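Local atomic coordinates of putative lipase (Bacteroides thetaiotaomicron VPI-5482, PDB entry 3BZW), a protein that probably hydrolyses ester bonds as a GDSL-type lipase or acylhydrolase, perhaps acting as a lysophospholipase on lipid substrates. Residues 29-34 against 91-96; 62-67 against 83-88; 76-81 against 156-161; 161-166 against 209-214. All coordinates share one frame; numbering follows the deposited sequence.

In the fold
Contacts 1 and 4 are built into the same five-stranded parallel sheet: 29-34 against 91-96 is buried in its middle, and 161-166 against 209-214 lies at the far edge, where the last, short strand joins. Both combine straight backbone hydrogen bonds with aliphatic packing. Contacts 2 and 3 share helix 74-85, at different parts of it. At its C-terminal end, contact 2 is partly exposed and uses aromatic stacking, a phenol and carboxylates; contact 3, on a buried flank toward helix 143-157, is apolar. Contacts 2 and 4 are farthest apart, with centres about 17 Å from each other, whereas contacts 3 and 4 adjoin at Lys-161, where 156-161 runs on into strand 162-166, and both touch the second subunit.

Contact 1. Residues 29-34 against 91-96; sequences VGYIGD and AILVFM
Tyr-31 and Leu-93 lie side by side on one face of the sheet, pointing the same way, with Leu-93 CD1 set 3.6 Å from Tyr-31 CE2. The isobutyl group also meets Val-29, whose CG1 is 4.1 Å from Leu-93 CG. With its CG1 anti to the backbone N (chi1 -179°), Val-29 reaches over the rim of one face of the Tyr-31 ring, and the three close into one apolar layer. On the other face, that of Ile-32, Ile-92 and Val-94, Ile-32 CD1 slants across to Ile-92 CG2 at 3.9 Å. Gly-30, opposite Ile-92 in the register, adds no side chain to this face. Between the two layers the strands run parallel, 17° apart, joined by four nearly straight bonds, among them Phe-95 N to Ile-32 O at 2.9 Å. At the C-terminal end the selenomethionine Met-96 doubles back through two bends, bringing its CE to 3.3 Å from Gly-33 O. A CB on Gly-33 would clash with Phe-95 O, so only a glycine fits comfortably here. A water then spans the widening strands, accepting from Asp-34 N at 3.1 Å and donating to Phe-95 O. Asp-34 OD1 is bonded to Ile-36 N, and an acetate lies beside this side chain. Adjacent parallel strands in the central sheet, opening into loops at their C-terminal ends, are the core of the SGNH-hydrolase alpha/beta fold.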
loop_
_atom_site.group_PDB
_atom_site.type_symbol
_atom_site.label_atom_id
_atom_site.label_comp_id
_atom_site.label_asym_id
_atom_site.label_seq_id
_atom_site.Cartn_x
_atom_site.Cartn_y
_atom_site.Cartn_z
ATOM N N VAL A 29 -1.734 4.029 46.828
ATOM C CA VAL A 29 -2.190 4.381 45.490
ATOM C C VAL A 29 -3.608 4.927 45.393
ATOM O O VAL A 29 -4.534 4.423 46.031
ATOM C CB VAL A 29 -2.084 3.152 44.550
ATOM C CG1 VAL A 29 -2.544 3.526 43.149
ATOM C CG2 VAL A 29 -0.647 2.638 44.521
ATOM N N GLY A 30 -3.768 5.965 44.579
ATOM C CA GLY A 30 -5.080 6.542 44.369
ATOM C C GLY A 30 -5.663 5.915 43.117
ATOM O O GLY A 30 -4.992 5.863 42.086
ATOM N N TYR A 31 -6.896 5.426 43.195
ATOM C CA TYR A 31 -7.528 4.802 42.037
ATOM C C TYR A 31 -8.694 5.636 41.519
ATOM O O TYR A 31 -9.737 5.747 42.167
ATOM C CB TYR A 31 -8.014 3.393 42.391
ATOM C CG TYR A 31 -6.912 2.438 42.809
ATOM C CD1 TYR A 31 -6.485 2.364 44.136
ATOM C CD2 TYR A 31 -6.312 1.596 41.877
ATOM C CE1 TYR A 31 -5.485 1.466 44.526
ATOM C CE2 TYR A 31 -5.313 0.699 42.250
ATOM C CZ TYR A 31 -4.905 0.636 43.573
ATOM O OH TYR A 31 -3.934 -0.271 43.938
ATOM N N ILE A 32 -8.507 6.214 40.338
ATOM C CA ILE A 32 -9.513 7.058 39.707
ATOM C C ILE A 32 -10.219 6.306 38.582
ATOM O O ILE A 32 -9.571 5.618 37.791
ATOM C CB ILE A 32 -8.840 8.340 39.150
ATOM C CG1 ILE A 32 -8.312 9.176 40.319
ATOM C CG2 ILE A 32 -9.818 9.141 38.286
ATOM C CD1 ILE A 32 -7.519 10.398 39.905
ATOM N N GLY A 33 -11.545 6.421 38.517
ATOM C CA GLY A 33 -12.269 5.733 37.458
ATOM C C GLY A 33 -13.787 5.673 37.549
ATOM O O GLY A 33 -14.439 6.611 38.018
ATOM N N ASP A 34 -14.348 4.556 37.090
ATOM C CA ASP A 34 -15.794 4.362 37.080
ATOM C C ASP A 34 -16.261 3.168 37.913
ATOM O O ASP A 34 -15.630 2.806 38.903
ATOM C CB ASP A 34 -16.299 4.223 35.634
ATOM C CG ASP A 34 -15.508 3.201 34.827
ATOM O OD1 ASP A 34 -15.157 2.139 35.379
ATOM O OD2 ASP A 34 -15.246 3.458 33.633
ATOM N N ALA A 91 1.330 7.048 44.269
ATOM C CA ALA A 91 1.090 6.894 42.838
ATOM C C ALA A 91 -0.400 6.978 42.538
ATOM O O ALA A 91 -1.234 6.883 43.439
ATOM C CB ALA A 91 1.655 5.561 42.354
ATOM N N ILE A 92 -0.725 7.146 41.262
ATOM C CA ILE A 92 -2.110 7.277 40.835
ATOM C C ILE A 92 -2.400 6.509 39.555
ATOM O O ILE A 92 -1.654 6.604 38.580
ATOM C CB ILE A 92 -2.459 8.758 40.581
ATOM C CG1 ILE A 92 -2.207 9.566 41.852
ATOM C CG2 ILE A 92 -3.916 8.895 40.129
ATOM C CD1 ILE A 92 -2.427 11.040 41.677
ATOM N N LEU A 93 -3.483 5.742 39.572
ATOM C CA LEU A 93 -3.910 4.991 38.400
ATOM C C LEU A 93 -5.231 5.582 37.920
ATOM O O LEU A 93 -6.139 5.831 38.722
ATOM C CB LEU A 93 -4.110 3.509 38.728
ATOM C CG LEU A 93 -2.900 2.680 39.160
ATOM C CD1 LEU A 93 -3.316 1.218 39.263
ATOM C CD2 LEU A 93 -1.767 2.830 38.156
ATOM N N VAL A 94 -5.331 5.817 36.616
ATOM C CA VAL A 94 -6.542 6.371 36.026
ATOM C C VAL A 94 -7.075 5.339 35.035
ATOM O O VAL A 94 -6.460 5.079 34.005
ATOM C CB VAL A 94 -6.248 7.693 35.293
ATOM C CG1 VAL A 94 -7.550 8.325 34.821
ATOM C CG2 VAL A 94 -5.492 8.646 36.223
ATOM N N PHE A 95 -8.224 4.760 35.370
ATOM C CA PHE A 95 -8.872 3.714 34.577
ATOM C C PHE A 95 -10.238 4.290 34.198
ATOM O O PHE A 95 -11.226 4.054 34.886
ATOM C CB PHE A 95 -9.015 2.484 35.484
ATOM C CG PHE A 95 -9.434 1.227 34.782
ATOM C CD1 PHE A 95 -9.813 0.111 35.526
ATOM C CD2 PHE A 95 -9.435 1.138 33.396
ATOM C CE1 PHE A 95 -10.186 -1.073 34.898
ATOM C CE2 PHE A 95 -9.808 -0.048 32.758
ATOM C CZ PHE A 95 -10.183 -1.150 33.511
HETATM N N MSE A 96 -10.292 5.026 33.090
HETATM C CA MSE A 96 -11.522 5.709 32.698
HETATM C C MSE A 96 -11.743 5.811 31.188
HETATM O O MSE A 96 -10.794 5.769 30.411
HETATM C CB MSE A 96 -11.464 7.129 33.276
HETATM C CG MSE A 96 -12.722 7.962 33.128
HETATM SE SE MSE A 96 -13.962 7.587 34.539
HETATM C CE MSE A 96 -13.283 8.836 35.870
HETATM O O HOH W 1 -12.544 2.171 36.414
#

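Contact 2. Residues 62-67 against 83-88; sequences FVYGIS and KEHGGE
Glu-84, on the last turn of helix 74-85, takes the phenol of Tyr-64 from the side: Tyr-64 OH donates to Glu-84 OE1 over 2.6 Å, using the oxygen's anti lone pair. The carboxylate oxygen lies in the plane of the phenol ring at its edge; the long acidic chain lets an exposed helix residue reach a buried tyrosine and give its hydroxyl an acceptor. His-85 follows with CG beside its backbone N (chi1 -58°), which lays the imidazole face to face on the Phe-62 ring, centroids 3.7 Å apart and planes only 5° from parallel. Its CD2 also comes 3.1 Å from Tyr-64 OH at the ring edge, while Glu-84 CB covers the rim of the opposite imidazole face. Here the helix of a beta-alpha-beta crossover, leading from strand 60-63 to strand 91-95, is tied back at its C-terminal end to the edge strand it came from. Glu-88 OE2 accepts from His-85 ND1 at 2.9 Å, nearly straight at 171°, so a flat histidine can stack with its face and still donate in its plane. With an alanine here, one face of Phe-62 would probably lose its stacking partner and Glu-88 OE2 its N-H donor. That donor stands above the carboxylate plane, and Glu-88 OE1 comes 3.7 Å from Phe-62 CZ.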
loop_
_atom_site.group_PDB
_atom_site.type_symbol
_atom_site.label_atom_id
_atom_site.label_comp_id
_atom_site.label_asym_id
_atom_site.label_seq_id
_atom_site.Cartn_x
_atom_site.Cartn_y
_atom_site.Cartn_z
ATOM N N PHE A 62 -6.722 4.331 47.853
ATOM C CA PHE A 62 -7.541 5.515 48.074
ATOM C C PHE A 62 -8.386 5.498 46.796
ATOM O O PHE A 62 -7.945 5.950 45.738
ATOM C CB PHE A 62 -6.675 6.778 48.150
ATOM C CG PHE A 62 -5.690 6.777 49.294
ATOM C CD1 PHE A 62 -6.073 6.359 50.569
ATOM C CD2 PHE A 62 -4.389 7.232 49.106
ATOM C CE1 PHE A 62 -5.172 6.396 51.634
ATOM C CE2 PHE A 62 -3.481 7.272 50.165
ATOM C CZ PHE A 62 -3.877 6.853 51.432
ATOM N N VAL A 63 -9.592 4.952 46.900
ATOM C CA VAL A 63 -10.474 4.798 45.744
ATOM C C VAL A 63 -11.499 5.900 45.537
ATOM O O VAL A 63 -12.283 6.218 46.434
ATOM C CB VAL A 63 -11.217 3.444 45.815
ATOM C CG1 VAL A 63 -12.032 3.225 44.555
ATOM C CG2 VAL A 63 -10.216 2.317 46.018
ATOM N N TYR A 64 -11.507 6.465 44.334
ATOM C CA TYR A 64 -12.430 7.539 44.008
ATOM C C TYR A 64 -13.348 7.217 42.837
ATOM O O TYR A 64 -14.254 7.986 42.520
ATOM C CB TYR A 64 -11.628 8.820 43.750
ATOM C CG TYR A 64 -11.013 9.327 45.029
ATOM C CD1 TYR A 64 -11.757 10.098 45.918
ATOM C CD2 TYR A 64 -9.736 8.927 45.416
ATOM C CE1 TYR A 64 -11.250 10.451 47.165
ATOM C CE2 TYR A 64 -9.218 9.275 46.662
ATOM C CZ TYR A 64 -9.984 10.033 47.532
ATOM O OH TYR A 64 -9.496 10.347 48.782
ATOM N N GLY A 65 -13.125 6.066 42.209
ATOM C CA GLY A 65 -13.963 5.676 41.089
ATOM C C GLY A 65 -15.421 5.562 41.493
ATOM O O GLY A 65 -15.745 5.042 42.560
ATOM N N ILE A 66 -16.308 6.049 40.634
ATOM C CA ILE A 66 -17.738 5.999 40.904
ATOM C C ILE A 66 -18.491 5.534 39.664
ATOM O O ILE A 66 -18.171 5.934 38.545
ATOM C CB ILE A 66 -18.264 7.384 41.331
ATOM C CG1 ILE A 66 -17.677 7.751 42.699
ATOM C CG2 ILE A 66 -19.790 7.375 41.378
ATOM C CD1 ILE A 66 -17.937 9.187 43.117
ATOM N N SER A 67 -19.494 4.691 39.878
ATOM C CA SER A 67 -20.298 4.155 38.793
ATOM C C SER A 67 -20.803 5.217 37.825
ATOM O O SER A 67 -21.337 6.249 38.239
ATOM C CB SER A 67 -21.486 3.378 39.363
ATOM O OG SER A 67 -21.035 2.294 40.158
ATOM N N LYS A 83 -7.015 16.522 48.351
ATOM C CA LYS A 83 -7.585 17.048 49.585
ATOM C C LYS A 83 -7.531 16.060 50.748
ATOM O O LYS A 83 -7.057 16.386 51.836
ATOM C CB LYS A 83 -9.041 17.462 49.350
ATOM C CG LYS A 83 -9.770 17.926 50.604
ATOM C CD LYS A 83 -11.267 18.066 50.354
ATOM C CE LYS A 83 -12.022 18.336 51.650
ATOM N NZ LYS A 83 -13.503 18.403 51.446
ATOM N N GLU A 84 -8.010 14.844 50.513
ATOM C CA GLU A 84 -8.058 13.843 51.568
ATOM C C GLU A 84 -6.777 13.059 51.844
ATOM O O GLU A 84 -6.556 12.635 52.977
ATOM C CB GLU A 84 -9.201 12.866 51.287
ATOM C CG GLU A 84 -10.512 13.556 50.910
ATOM C CD GLU A 84 -11.650 12.579 50.701
ATOM O OE1 GLU A 84 -11.392 11.472 50.192
ATOM O OE2 GLU A 84 -12.802 12.923 51.036
ATOM N N HIS A 85 -5.930 12.867 50.833
ATOM C CA HIS A 85 -4.702 12.094 51.027
ATOM C C HIS A 85 -3.466 12.647 50.323
ATOM O O HIS A 85 -2.504 11.914 50.084
ATOM C CB HIS A 85 -4.927 10.655 50.561
ATOM C CG HIS A 85 -6.058 9.968 51.259
ATOM N ND1 HIS A 85 -6.010 9.627 52.593
ATOM C CD2 HIS A 85 -7.280 9.587 50.816
ATOM C CE1 HIS A 85 -7.154 9.067 52.944
ATOM N NE2 HIS A 85 -7.941 9.031 51.885
ATOM N N GLY A 86 -3.491 13.933 50.001
ATOM C CA GLY A 86 -2.369 14.548 49.317
ATOM C C GLY A 86 -0.994 14.205 49.862
ATOM O O GLY A 86 -0.080 13.901 49.095
ATOM N N GLY A 87 -0.839 14.243 51.182
ATOM C CA GLY A 87 0.455 13.951 51.773
ATOM C C GLY A 87 0.785 12.485 51.966
ATOM O O GLY A 87 1.881 12.153 52.415
ATOM N N GLU A 88 -0.151 11.605 51.625
ATOM C CA GLU A 88 0.056 10.165 51.784
ATOM C C GLU A 88 0.249 9.415 50.467
ATOM O O GLU A 88 1.030 8.469 50.393
ATOM C CB GLU A 88 -1.141 9.527 52.497
ATOM C CG GLU A 88 -1.545 10.164 53.809
ATOM C CD GLU A 88 -2.849 9.590 54.345
ATOM O OE1 GLU A 88 -2.883 8.386 54.682
ATOM O OE2 GLU A 88 -3.842 10.342 54.422
#

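Contact 3. Residues 76-81 against 156-161; sequences RQAEKL and KLFPDK
Leu-157 and Phe-158 are the two bumps that meet helix 74-85, one at the last helical residue of 143-157 and the next where the chain leaves helical geometry. Leu-157 directs its CD1 methyl into the shallow dip at Ala-78, 3.8 Å from Ala-78 CB. The dip exists because alanine carries a single methyl, and a leucine branch is long enough to settle on it. The same Leu-157 CD1 brushes the aliphatic part of Glu-79, whose CG is 4.0 Å away, so the glutamate lends its methylene to the packing although its side chain sets out away from 156-161.

Phe-158 enters one turn further along, toward Leu-81. With CG anti to its carbonyl carbon (chi1 -54°), the ring is carried toward the helix and presents its far rim to the groove between Ala-78 and Leu-81. Phe-158 CE2 lies 3.7 Å from Ala-78 O, which approaches at the ring edge near its plane. On the other side of that groove Leu-81 CD2 packs against Phe-158 CZ at 3.9 Å, the two side chains slanting across each other. A flat ring suits such a slot, and both Leu-81 and Phe-158 also rest on Ile-92 of strand 91-95.

After Phe-158 a type I turn leads to Lys-161; within it Pro-159 O accepts a hydrogen bond from Gln-229 NE2 of the second subunit. Between 76-81 and 156-161 the chemistry is mostly apolar burial, with the ring's C-H edge turned to Ala-78 O, which implies that these two segments are matched by shape; just beyond them, Lys-82 NZ adds a weak hydrogen bond to Leu-157 O.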
loop_
_atom_site.group_PDB
_atom_site.type_symbol
_atom_site.label_atom_id
_atom_site.label_comp_id
_atom_site.label_asym_id
_atom_site.label_seq_id
_atom_site.Cartn_x
_atom_site.Cartn_y
_atom_site.Cartn_z
ATOM N N ARG A 76 -12.119 16.283 39.293
ATOM C CA ARG A 76 -12.812 16.254 40.582
ATOM C C ARG A 76 -12.291 15.128 41.468
ATOM O O ARG A 76 -12.089 15.316 42.669
ATOM C CB ARG A 76 -14.316 16.065 40.390
ATOM C CG ARG A 76 -15.103 16.079 41.700
ATOM C CD ARG A 76 -16.517 15.535 41.513
ATOM N NE ARG A 76 -16.515 14.089 41.296
ATOM C CZ ARG A 76 -16.308 13.188 42.251
ATOM N NH1 ARG A 76 -16.090 13.576 43.502
ATOM N NH2 ARG A 76 -16.303 11.897 41.955
ATOM N N GLN A 77 -12.085 13.954 40.882
ATOM C CA GLN A 77 -11.579 12.830 41.657
ATOM C C GLN A 77 -10.137 13.093 42.089
ATOM O O GLN A 77 -9.748 12.752 43.204
ATOM C CB GLN A 77 -11.671 11.531 40.847
ATOM C CG GLN A 77 -13.096 10.968 40.742
ATOM C CD GLN A 77 -13.148 9.626 40.024
ATOM O OE1 GLN A 77 -12.255 8.792 40.180
ATOM N NE2 GLN A 77 -14.211 9.402 39.250
ATOM N N ALA A 78 -9.349 13.707 41.211
ATOM C CA ALA A 78 -7.956 14.011 41.533
ATOM C C ALA A 78 -7.904 15.044 42.655
ATOM O O ALA A 78 -7.074 14.955 43.558
ATOM C CB ALA A 78 -7.233 14.541 40.299
ATOM N N GLU A 79 -8.795 16.025 42.583
ATOM C CA GLU A 79 -8.863 17.078 43.594
ATOM C C GLU A 79 -9.251 16.513 44.955
ATOM O O GLU A 79 -8.707 16.924 45.981
ATOM C CB GLU A 79 -9.875 18.148 43.173
ATOM C CG GLU A 79 -9.344 19.150 42.164
ATOM C CD GLU A 79 -10.452 19.870 41.417
ATOM O OE1 GLU A 79 -11.507 20.143 42.030
ATOM O OE2 GLU A 79 -10.263 20.171 40.218
ATOM N N LYS A 80 -10.189 15.570 44.963
ATOM C CA LYS A 80 -10.630 14.974 46.214
ATOM C C LYS A 80 -9.501 14.136 46.802
ATOM O O LYS A 80 -9.294 14.119 48.016
ATOM C CB LYS A 80 -11.881 14.116 45.991
ATOM C CG LYS A 80 -12.641 13.818 47.275
ATOM C CD LYS A 80 -13.937 13.065 47.018
ATOM C CE LYS A 80 -14.693 12.851 48.322
ATOM N NZ LYS A 80 -15.893 11.983 48.160
ATOM N N LEU A 81 -8.768 13.446 45.937
ATOM C CA LEU A 81 -7.643 12.629 46.369
ATOM C C LEU A 81 -6.595 13.526 47.026
ATOM O O LEU A 81 -6.075 13.205 48.092
ATOM C CB LEU A 81 -7.027 11.906 45.166
ATOM C CG LEU A 81 -5.696 11.179 45.367
ATOM C CD1 LEU A 81 -5.865 10.036 46.352
ATOM C CD2 LEU A 81 -5.204 10.656 44.022
ATOM N N LYS A 156 -0.678 18.934 37.464
ATOM C CA LYS A 156 -0.629 20.151 38.272
ATOM C C LYS A 156 -0.727 19.820 39.763
ATOM O O LYS A 156 -0.039 20.422 40.589
ATOM C CB LYS A 156 -1.777 21.093 37.891
ATOM C CG LYS A 156 -1.542 21.908 36.626
ATOM C CD LYS A 156 -2.797 22.686 36.248
ATOM C CE LYS A 156 -2.471 24.097 35.789
ATOM N NZ LYS A 156 -1.900 24.914 36.901
ATOM N N LEU A 157 -1.580 18.857 40.095
ATOM C CA LEU A 157 -1.785 18.456 41.484
ATOM C C LEU A 157 -0.732 17.488 42.020
ATOM O O LEU A 157 -0.364 17.545 43.197
ATOM C CB LEU A 157 -3.170 17.824 41.641
ATOM C CG LEU A 157 -4.383 18.720 41.380
ATOM C CD1 LEU A 157 -5.636 17.865 41.268
ATOM C CD2 LEU A 157 -4.527 19.740 42.503
ATOM N N PHE A 158 -0.243 16.609 41.154
ATOM C CA PHE A 158 0.743 15.608 41.551
ATOM C C PHE A 158 1.918 15.571 40.579
ATOM O O PHE A 158 2.226 14.525 40.009
ATOM C CB PHE A 158 0.065 14.236 41.587
ATOM C CG PHE A 158 -1.170 14.193 42.444
ATOM C CD1 PHE A 158 -1.069 14.092 43.827
ATOM C CD2 PHE A 158 -2.437 14.253 41.867
ATOM C CE1 PHE A 158 -2.214 14.050 44.625
ATOM C CE2 PHE A 158 -3.587 14.212 42.656
ATOM C CZ PHE A 158 -3.476 14.109 44.033
ATOM N N PRO A 159 2.611 16.707 40.400
ATOM C CA PRO A 159 3.750 16.778 39.478
ATOM C C PRO A 159 4.941 15.866 39.756
ATOM O O PRO A 159 5.690 15.535 38.835
ATOM C CB PRO A 159 4.132 18.261 39.520
ATOM C CG PRO A 159 3.789 18.649 40.919
ATOM C CD PRO A 159 2.437 17.985 41.114
ATOM N N ASP A 160 5.112 15.449 41.007
ATOM C CA ASP A 160 6.251 14.604 41.372
ATOM C C ASP A 160 5.884 13.150 41.635
ATOM O O ASP A 160 6.683 12.389 42.188
ATOM C CB ASP A 160 6.940 15.186 42.612
ATOM C CG ASP A 160 6.042 15.167 43.846
ATOM O OD1 ASP A 160 4.806 15.040 43.693
ATOM O OD2 ASP A 160 6.573 15.296 44.968
ATOM N N LYS A 161 4.684 12.757 41.228
ATOM C CA LYS A 161 4.219 11.396 41.452
ATOM C C LYS A 161 4.167 10.552 40.186
ATOM O O LYS A 161 4.186 11.070 39.066
ATOM C CB LYS A 161 2.817 11.415 42.069
ATOM C CG LYS A 161 2.673 12.261 43.326
ATOM C CD LYS A 161 3.514 11.733 44.481
ATOM C CE LYS A 161 3.238 12.543 45.745
ATOM N NZ LYS A 161 3.995 12.053 46.924
#

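Contact 4. Residues 161-166 against 209-214; sequences KQIVLL and WGIPVI
A beta-alpha-beta crossover ends here: from strand 162-166 the chain returns through helix 195-210 to set the edge strand 213-214 parallel to it. Two backbone bonds register the pair: Leu-165 N donates to Pro-212 O at 3.1 Å, and Leu-165 O accepts from Ile-214 N at 2.9 Å. The Pro-212 ring lies against Ile-163 O, its CG 3.3 Å away, where a residue with an N-H could have turned a donor; the strand pairing therefore probably starts without that bond. Leu-165 has CG beside its backbone N (chi1 -54°), which sends the branch across Ile-211 at about a right angle, CD1 lying 3.9 Å from Ile-211 CG2. Leu-165 CB meanwhile meets Val-213 CG2 at 4.0 Å. Replacing Leu-165 by an alanine would probably open a gap beside Ile-211 and leave its methyls poorly covered. On the other face Leu-166 and Ile-214 point the same way, with Leu-166 CD2 3.6 Å from Ile-214 CB, while Val-164 CG1 reaches Ile-214 CG1 at 3.8 Å. These beta-branched and leucine side chains fill both sides of a short edge strand. Helix 143-157 covers the face of Leu-165 through Ile-151, helix 245-258 covers Leu-166 and Ile-214 through Leu-255, and strand 91-95 flanks strand 162-166 on its other edge.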
loop_
_atom_site.group_PDB
_atom_site.type_symbol
_atom_site.label_atom_id
_atom_site.label_comp_id
_atom_site.label_asym_id
_atom_site.label_seq_id
_atom_site.Cartn_x
_atom_site.Cartn_y
_atom_site.Cartn_z
ATOM N N LYS A 161 4.684 12.757 41.228
ATOM C CA LYS A 161 4.219 11.396 41.452
ATOM C C LYS A 161 4.167 10.552 40.186
ATOM O O LYS A 161 4.186 11.070 39.066
ATOM C CB LYS A 161 2.817 11.415 42.069
ATOM C CG LYS A 161 2.673 12.261 43.326
ATOM C CD LYS A 161 3.514 11.733 44.481
ATOM C CE LYS A 161 3.238 12.543 45.745
ATOM N NZ LYS A 161 3.995 12.053 46.924
ATOM N N GLN A 162 4.101 9.242 40.388
ATOM C CA GLN A 162 3.991 8.291 39.293
ATOM C C GLN A 162 2.499 8.216 38.963
ATOM O O GLN A 162 1.705 7.752 39.783
ATOM C CB GLN A 162 4.490 6.916 39.744
ATOM C CG GLN A 162 4.401 5.828 38.681
ATOM C CD GLN A 162 5.191 6.176 37.436
ATOM O OE1 GLN A 162 4.706 6.892 36.557
ATOM N NE2 GLN A 162 6.419 5.684 37.361
ATOM N N ILE A 163 2.115 8.694 37.781
ATOM C CA ILE A 163 0.713 8.668 37.363
ATOM C C ILE A 163 0.607 7.825 36.094
ATOM O O ILE A 163 1.278 8.101 35.098
ATOM C CB ILE A 163 0.185 10.089 37.073
ATOM C CG1 ILE A 163 0.483 11.011 38.260
ATOM C CG2 ILE A 163 -1.315 10.041 36.821
ATOM C CD1 ILE A 163 0.132 12.473 38.003
ATOM N N VAL A 164 -0.244 6.804 36.128
ATOM C CA VAL A 164 -0.379 5.901 34.989
ATOM C C VAL A 164 -1.815 5.789 34.484
ATOM O O VAL A 164 -2.757 5.741 35.276
ATOM C CB VAL A 164 0.116 4.492 35.375
ATOM C CG1 VAL A 164 0.261 3.623 34.130
ATOM C CG2 VAL A 164 1.434 4.599 36.132
ATOM N N LEU A 165 -1.973 5.747 33.162
ATOM C CA LEU A 165 -3.294 5.623 32.555
ATOM C C LEU A 165 -3.528 4.186 32.102
ATOM O O LEU A 165 -2.616 3.532 31.600
ATOM C CB LEU A 165 -3.419 6.534 31.331
ATOM C CG LEU A 165 -3.097 8.017 31.498
ATOM C CD1 LEU A 165 -3.407 8.742 30.196
ATOM C CD2 LEU A 165 -3.911 8.591 32.647
ATOM N N LEU A 166 -4.753 3.703 32.278
ATOM C CA LEU A 166 -5.110 2.355 31.855
ATOM C C LEU A 166 -6.200 2.483 30.795
ATOM O O LEU A 166 -7.155 3.242 30.969
ATOM C CB LEU A 166 -5.650 1.536 33.033
ATOM C CG LEU A 166 -4.797 1.401 34.297
ATOM C CD1 LEU A 166 -5.517 0.492 35.289
ATOM C CD2 LEU A 166 -3.434 0.839 33.953
ATOM N N TRP A 209 1.126 13.907 26.036
ATOM C CA TRP A 209 1.302 14.534 27.346
ATOM C C TRP A 209 2.506 14.095 28.176
ATOM O O TRP A 209 2.831 14.733 29.183
ATOM C CB TRP A 209 0.027 14.360 28.177
ATOM C CG TRP A 209 -1.081 15.246 27.716
ATOM C CD1 TRP A 209 -2.104 14.920 26.872
ATOM C CD2 TRP A 209 -1.231 16.638 28.012
ATOM N NE1 TRP A 209 -2.882 16.027 26.623
ATOM C CE2 TRP A 209 -2.366 17.096 27.310
ATOM C CE3 TRP A 209 -0.510 17.546 28.803
ATOM C CZ2 TRP A 209 -2.801 18.426 27.373
ATOM C CZ3 TRP A 209 -0.941 18.866 28.865
ATOM C CH2 TRP A 209 -2.078 19.293 28.152
ATOM N N GLY A 210 3.172 13.024 27.759
ATOM C CA GLY A 210 4.315 12.545 28.514
ATOM C C GLY A 210 3.842 11.816 29.759
ATOM O O GLY A 210 4.069 12.255 30.881
ATOM N N ILE A 211 3.175 10.690 29.561
ATOM C CA ILE A 211 2.663 9.930 30.684
ATOM C C ILE A 211 2.606 8.458 30.295
ATOM O O ILE A 211 2.260 8.121 29.163
ATOM C CB ILE A 211 1.254 10.453 31.082
ATOM C CG1 ILE A 211 0.810 9.834 32.404
ATOM C CG2 ILE A 211 0.239 10.140 29.977
ATOM C CD1 ILE A 211 -0.448 10.488 32.986
ATOM N N PRO A 212 2.968 7.559 31.225
ATOM C CA PRO A 212 2.925 6.137 30.881
ATOM C C PRO A 212 1.500 5.612 30.752
ATOM O O PRO A 212 0.595 6.045 31.465
ATOM C CB PRO A 212 3.694 5.479 32.028
ATOM C CG PRO A 212 3.405 6.388 33.189
ATOM C CD PRO A 212 3.534 7.762 32.571
ATOM N N VAL A 213 1.307 4.686 29.824
ATOM C CA VAL A 213 -0.002 4.093 29.608
ATOM C C VAL A 213 0.151 2.581 29.554
ATOM O O VAL A 213 1.020 2.072 28.855
ATOM C CB VAL A 213 -0.627 4.564 28.270
ATOM C CG1 VAL A 213 -1.974 3.862 28.044
ATOM C CG2 VAL A 213 -0.805 6.077 28.277
ATOM N N ILE A 214 -0.673 1.875 30.321
ATOM C CA ILE A 214 -0.671 0.421 30.314
ATOM C C ILE A 214 -1.894 0.064 29.468
ATOM O O ILE A 214 -3.019 0.426 29.809
ATOM C CB ILE A 214 -0.812 -0.156 31.743
ATOM C CG1 ILE A 214 0.461 0.145 32.541
ATOM C CG2 ILE A 214 -1.061 -1.664 31.687
ATOM C CD1 ILE A 214 0.448 -0.400 33.949
#